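Local coordinates for protein E1 (PDB 3VX6) that is an E1-like enzyme that activates the ubiquitin-like proteins ATG12 and ATG8 for their conjugation to ATG5 and phosphatidylethanolamine in autophagy, at residues A[164-167]-A[168-171]; A[209-212]-A[213-217]; A[216-219]-A[220-224]. All coordinates share one frame; numbering follows the deposited sequence.

Contact 1: A[164-167]-A[168-171]; sequences SDIS and VSFI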
# COMPACT_ATOMS: atom_id res chain seq x y z
N SER A 164 -19.31 -12.94 -9.14
CA SER A 164 -19.92 -12.07 -10.14
C SER A 164 -19.17 -12.14 -11.46
O SER A 164 -17.95 -12.32 -11.49
CB SER A 164 -19.93 -10.63 -9.64
OG SER A 164 -20.52 -9.77 -10.59
N ASP A 165 -19.89 -12.03 -12.57
CA ASP A 165 -19.24 -12.06 -13.87
C ASP A 165 -18.27 -10.90 -13.90
O ASP A 165 -17.16 -11.01 -14.43
CB ASP A 165 -20.25 -11.90 -15.01
CG ASP A 165 -20.77 -13.24 -15.52
OD1 ASP A 165 -21.59 -13.87 -14.83
OD2 ASP A 165 -20.34 -13.66 -16.62
N ILE A 166 -18.70 -9.77 -13.32
CA ILE A 166 -17.89 -8.56 -13.25
C ILE A 166 -16.77 -8.72 -12.22
O ILE A 166 -15.67 -8.20 -12.41
CB ILE A 166 -18.76 -7.32 -12.91
CG1 ILE A 166 -17.93 -6.04 -13.03
CG2 ILE A 166 -19.35 -7.46 -11.52
CD1 ILE A 166 -17.56 -5.70 -14.45
N SER A 167 -17.04 -9.44 -11.13
CA SER A 167 -16.03 -9.66 -10.10
C SER A 167 -14.92 -10.49 -10.72
O SER A 167 -13.75 -10.11 -10.67
CB SER A 167 -16.60 -10.42 -8.91
OG SER A 167 -17.44 -9.60 -8.11
N VAL A 168 -15.31 -11.63 -11.29
CA VAL A 168 -14.38 -12.54 -11.95
C VAL A 168 -13.61 -11.79 -13.02
O VAL A 168 -12.46 -12.09 -13.31
CB VAL A 168 -15.15 -13.71 -12.63
CG1 VAL A 168 -14.18 -14.58 -13.41
CG2 VAL A 168 -15.89 -14.52 -11.58
N SER A 169 -14.27 -10.80 -13.61
CA SER A 169 -13.68 -9.97 -14.65
C SER A 169 -12.53 -9.16 -14.05
O SER A 169 -11.52 -8.90 -14.72
CB SER A 169 -14.75 -9.03 -15.22
OG SER A 169 -14.20 -8.08 -16.12
N PHE A 170 -12.68 -8.79 -12.78
CA PHE A 170 -11.65 -8.01 -12.09
C PHE A 170 -10.57 -8.95 -11.55
O PHE A 170 -9.38 -8.66 -11.62
CB PHE A 170 -12.26 -7.22 -10.92
CG PHE A 170 -11.30 -6.28 -10.24
CD1 PHE A 170 -11.44 -5.97 -8.90
CD2 PHE A 170 -10.24 -5.72 -10.95
CE1 PHE A 170 -10.55 -5.12 -8.26
CE2 PHE A 170 -9.35 -4.86 -10.32
CZ PHE A 170 -9.51 -4.56 -8.97
N ILE A 171 -11.01 -10.08 -11.00
CA ILE A 171 -10.09 -11.07 -10.45
C ILE A 171 -9.26 -11.71 -11.56
O ILE A 171 -8.12 -12.13 -11.33
CB ILE A 171 -10.87 -12.15 -9.69
CG1 ILE A 171 -11.69 -11.49 -8.58
CG2 ILE A 171 -9.92 -13.20 -9.14
CD1 ILE A 171 -12.34 -12.47 -7.64
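The flat ring of Phe170 leads away from the 164-167 turn, while Phe170 CB meets that turn 3.3 Å from Ser167 O. Lys202 makes a cation-pi contact with the ring, and Ile185 of strand 184-186 and Val175 touch the Phe170 side chain. The torsion explains this: CG is anti to the backbone N (chi1 -174°).

The two segments form one continuous helix, 165-171, with Ser164 at the N-cap position. Val168 N donates to Ser164 O at 2.7 Å in a nearly straight bond (171°). The CG2 branch of Val168 also lies against Ser164 O. The Ser164 hydroxyl accepts from Ile166 N, but OG is crowded in the model, so this capping bond is doubtful in detail.

Further along, Ile171 N donates to Ser167 O at 2.8 Å. Phe170 N adds a weak bond to the same oxygen. Ser169 N to Asp165 O at 3.0 Å and Phe170 N to Ile166 O at 3.1 Å are also weak. Ile171 sets its CG1 beside its own backbone N (chi1 -58°), which brings CG1 close to Ser167 O. The apolar side-chain contact is slight: Ile166 CD1 comes to 4.4 Å from Ser169 CB. Both residues also touch Ile185. The hydroxyl of Ser167 is held from outside, by a hydrogen bond to Ala161 O.

This short helix is therefore joined internally by backbone bonds of mixed quality. Ile166, Ser167, Ser169 and Phe170 turn to the rest of the fold, while Asp165, Val168 and Ile171 lie exposed. Lys202 NZ also donates to Phe170 O, at the C-terminal end of the helix. The partial negative charge there and the ring would both probably favour a charged Lys202 amine.

Contact 2: A[209-212]-A[213-217]; sequences DIPS and AVTKN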
# COMPACT_ATOMS: atom_id res chain seq x y z
N ASP A 209 -15.61 -4.86 6.58
CA ASP A 209 -15.91 -3.49 6.18
C ASP A 209 -14.89 -2.43 6.50
O ASP A 209 -15.16 -1.23 6.39
CB ASP A 209 -17.27 -3.08 6.71
CG ASP A 209 -18.39 -3.90 6.11
OD1 ASP A 209 -18.27 -4.28 4.92
OD2 ASP A 209 -19.37 -4.17 6.83
N ILE A 210 -13.71 -2.85 6.92
CA ILE A 210 -12.68 -1.87 7.20
C ILE A 210 -11.67 -2.08 6.10
O ILE A 210 -10.99 -3.10 6.05
CB ILE A 210 -12.06 -2.05 8.59
CG1 ILE A 210 -13.13 -1.84 9.66
CG2 ILE A 210 -10.93 -1.04 8.79
CD1 ILE A 210 -12.59 -1.86 11.06
N PRO A 211 -11.60 -1.13 5.16
CA PRO A 211 -10.66 -1.25 4.07
C PRO A 211 -9.30 -0.82 4.59
O PRO A 211 -9.20 -0.13 5.61
CB PRO A 211 -11.23 -0.29 3.03
CG PRO A 211 -11.72 0.82 3.88
CD PRO A 211 -12.41 0.09 5.03
N SER A 212 -8.24 -1.23 3.89
CA SER A 212 -6.91 -0.85 4.31
C SER A 212 -6.77 0.67 4.24
O SER A 212 -7.42 1.33 3.42
CB SER A 212 -5.88 -1.54 3.41
OG SER A 212 -6.34 -1.59 2.07
N ALA A 213 -5.94 1.22 5.12
CA ALA A 213 -5.71 2.66 5.17
C ALA A 213 -5.32 3.19 3.79
O ALA A 213 -5.34 4.40 3.54
CB ALA A 213 -4.60 2.97 6.19
N VAL A 214 -4.97 2.29 2.89
CA VAL A 214 -4.55 2.67 1.54
C VAL A 214 -5.71 3.17 0.68
O VAL A 214 -5.52 3.77 -0.38
CB VAL A 214 -3.82 1.49 0.87
CG1 VAL A 214 -4.82 0.61 0.13
CG2 VAL A 214 -2.72 2.01 -0.02
N THR A 215 -6.93 2.91 1.14
CA THR A 215 -8.13 3.37 0.45
C THR A 215 -8.19 4.90 0.36
O THR A 215 -8.82 5.47 -0.55
CB THR A 215 -9.41 2.90 1.18
OG1 THR A 215 -9.36 1.49 1.40
CG2 THR A 215 -10.65 3.23 0.35
N LYS A 216 -7.56 5.56 1.32
CA LYS A 216 -7.54 7.01 1.36
C LYS A 216 -6.89 7.56 0.12
O LYS A 216 -7.27 8.61 -0.37
CB LYS A 216 -6.76 7.48 2.57
CG LYS A 216 -7.47 7.28 3.90
CD LYS A 216 -6.60 7.78 5.07
CE LYS A 216 -7.32 7.60 6.39
NZ LYS A 216 -6.23 7.34 7.39
N ASN A 217 -5.86 6.85 -0.32
CA ASN A 217 -5.14 7.18 -1.53
C ASN A 217 -6.18 7.27 -2.65
O ASN A 217 -6.37 8.32 -3.26
CB ASN A 217 -4.12 6.07 -1.82
CG ASN A 217 -3.14 5.86 -0.68
OD1 ASN A 217 -3.39 6.29 0.45
ND2 ASN A 217 -2.03 5.20 -0.97
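Thr215 carries its OG1 beside its own backbone N and anti to its carbonyl carbon (chi1 -53°), which turns the hydroxyl back to Ser212 O. Val214 places CG1 between its backbone N and carbonyl carbon (chi1 89°), and this CG1 lies 3.3 Å from Ser212 OG.

Two donors of Thr215 grip Ser212 O. Thr215 N donates at 2.8 Å in an almost straight bond (171°), closing a type I beta turn from Ser212 to Thr215. This N-H comes from above the carbonyl plane. Thr215 OG1 donates to Ser212 O, also at 2.8 Å, and lies in the carbonyl plane. The two bonds therefore reach the oxygen from different directions, and the second fixes the rotation of the threonine hydroxyl.

Pro211 packs against the same hydroxyl. Its CB is 3.1 Å from Thr215 OG1 and its CG 3.5 Å from that atom. The two side chains cross at about a right angle, with the ring carbons lying beside OG1. The polar partners of Ser212 OG are Asp203 OD2 and Phe204 N.

On the sheet side the neighbours are apolar. Phe201 of strand 198-202 touches Ser212, Val214 and Thr215. Phe235 of strand 231-236 touches Pro211 and Thr215, and Ile233 adds a contact to Thr215. Pro211 and Ala213 also share backbone hydrogen bonds with Ala12, tying the turn to the N-terminal region.

The turn brings the loop after strand 198-202 into helix 215-225. Its chemistry is a mixture of local polar bonds and a hydrophobic cover. The buried Ser212 carbonyl oxygen is satisfied by the backbone and side chain of one residue, and the buried Ser212 hydroxyl by Asp203 and Phe204.

Contact 3: A[216-219]-A[220-224]; sequences KNIL and TVWSK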
# COMPACT_ATOMS: atom_id res chain seq x y z
N LYS A 216 -7.56 5.56 1.32
CA LYS A 216 -7.54 7.01 1.36
C LYS A 216 -6.89 7.56 0.12
O LYS A 216 -7.27 8.61 -0.37
CB LYS A 216 -6.76 7.48 2.57
CG LYS A 216 -7.47 7.28 3.90
CD LYS A 216 -6.60 7.78 5.07
CE LYS A 216 -7.32 7.60 6.39
NZ LYS A 216 -6.23 7.34 7.39
N ASN A 217 -5.86 6.85 -0.32
CA ASN A 217 -5.14 7.18 -1.53
C ASN A 217 -6.18 7.27 -2.65
O ASN A 217 -6.37 8.32 -3.26
CB ASN A 217 -4.12 6.07 -1.82
CG ASN A 217 -3.14 5.86 -0.68
OD1 ASN A 217 -3.39 6.29 0.45
ND2 ASN A 217 -2.03 5.20 -0.97
N ILE A 218 -6.88 6.17 -2.90
CA ILE A 218 -7.90 6.14 -3.95
C ILE A 218 -8.82 7.35 -3.82
O ILE A 218 -8.95 8.15 -4.75
CB ILE A 218 -8.73 4.84 -3.89
CG1 ILE A 218 -7.80 3.62 -4.04
CG2 ILE A 218 -9.82 4.87 -4.96
CD1 ILE A 218 -8.46 2.28 -3.76
N LEU A 219 -9.42 7.50 -2.65
CA LEU A 219 -10.30 8.62 -2.40
C LEU A 219 -9.65 9.95 -2.71
O LEU A 219 -10.16 10.75 -3.48
CB LEU A 219 -10.77 8.61 -0.95
CG LEU A 219 -11.67 7.42 -0.69
CD1 LEU A 219 -11.86 7.23 0.80
CD2 LEU A 219 -12.99 7.65 -1.40
N THR A 220 -8.50 10.20 -2.10
CA THR A 220 -7.82 11.46 -2.32
C THR A 220 -7.56 11.72 -3.81
O THR A 220 -7.77 12.83 -4.31
CB THR A 220 -6.50 11.48 -1.53
OG1 THR A 220 -6.79 11.39 -0.13
CG2 THR A 220 -5.72 12.75 -1.81
N VAL A 221 -7.10 10.71 -4.53
CA VAL A 221 -6.81 10.94 -5.93
C VAL A 221 -8.08 11.10 -6.75
O VAL A 221 -8.26 12.07 -7.47
CB VAL A 221 -5.98 9.81 -6.51
CG1 VAL A 221 -5.79 10.03 -7.98
CG2 VAL A 221 -4.65 9.73 -5.78
N TRP A 222 -8.96 10.12 -6.65
CA TRP A 222 -10.19 10.17 -7.38
C TRP A 222 -10.92 11.51 -7.13
O TRP A 222 -11.54 12.07 -8.04
CB TRP A 222 -11.04 8.99 -6.94
CG TRP A 222 -12.15 8.67 -7.83
CD1 TRP A 222 -12.46 9.24 -9.03
CD2 TRP A 222 -13.15 7.69 -7.58
NE1 TRP A 222 -13.60 8.67 -9.55
CE2 TRP A 222 -14.05 7.71 -8.67
CE3 TRP A 222 -13.38 6.78 -6.54
CZ2 TRP A 222 -15.15 6.87 -8.75
CZ3 TRP A 222 -14.48 5.95 -6.61
CH2 TRP A 222 -15.35 6.00 -7.71
N SER A 223 -10.81 12.01 -5.90
CA SER A 223 -11.42 13.27 -5.48
C SER A 223 -11.01 14.46 -6.32
O SER A 223 -11.85 15.20 -6.83
CB SER A 223 -11.05 13.60 -4.03
OG SER A 223 -11.77 12.82 -3.10
N LYS A 224 -9.71 14.67 -6.43
CA LYS A 224 -9.19 15.78 -7.18
C LYS A 224 -9.40 15.63 -8.69
O LYS A 224 -9.57 16.63 -9.39
CB LYS A 224 -7.70 15.97 -6.85
CG LYS A 224 -7.47 16.46 -5.42
CD LYS A 224 -6.01 16.43 -5.02
CE LYS A 224 -5.82 16.73 -3.52
NZ LYS A 224 -5.89 18.18 -3.17
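The backbone is a continuous run of helix 215-225, in which the N-H groups of residues 220-223 each bond the carbonyl four residues back. Thr220 N donates to Lys216 O at 2.7 Å, and Val221 N and Trp222 N likewise to Asn217 O and Ile218 O.

Two hydroxyls fold back onto this backbone. Thr220 holds OG1 beside its own backbone N (chi1 -63°), and from there OG1 donates to Lys216 O at 2.8 Å, coming from above the carbonyl plane. OG1 also has a weak bond with Phe145 O. Ser223 does the same one turn on: its OG donates to Leu219 O at 2.6 Å, beside the bond from Ser223 N. Each of these two carbonyl oxygens thus accepts two hydrogen bonds from a single residue. Replacing Thr220 by an alanine removes the hydroxyl and the methyl, and would probably leave Lys216 O with only its backbone donor of the pair and open a gap beside Tyr152.

Ile218 CG2 approaches the Trp222 ring obliquely, 4.3 Å from CE3. The indole leads away from the first turn, with CG anti to the backbone N (chi1 -164°). There NE1 bonds to Leu193 O, and the ring meets Tyr231 edge-to-face. The Asn217 amide is held by Ile120 O, Pro143 O and Phe145 N.

Ile218 and Trp222 both touch Val199 and Ile233, and Leu219 reaches Ile233 and Tyr152. The arrangement is that of the helix in a beta-alpha-beta unit, packed on the sheet between strands 198-202 and 231-236.

How the contacts relate
Contacts 2 and 3 are buried and share helix 215-225: contact 2 is the loop and turn entering it, contact 3 continues along it, and both include Lys216 and Asn217. Contact 1 is nearer the surface, on the separate helix 165-171, with its centre about 21 Å from that of contact 2 and 23 Å from that of contact 3. All three rely on local backbone bonds, but several in contact 1 are weak. In contacts 2 and 3, threonine and serine hydroxyls add a second bond to carbonyl oxygens. Both helices meet the same mixed sheet: contact 1 mainly through outer strand 184-186, with Lys202 at the end of strand 198-202, contacts 2 and 3 through inner strands 198-202 and 231-236.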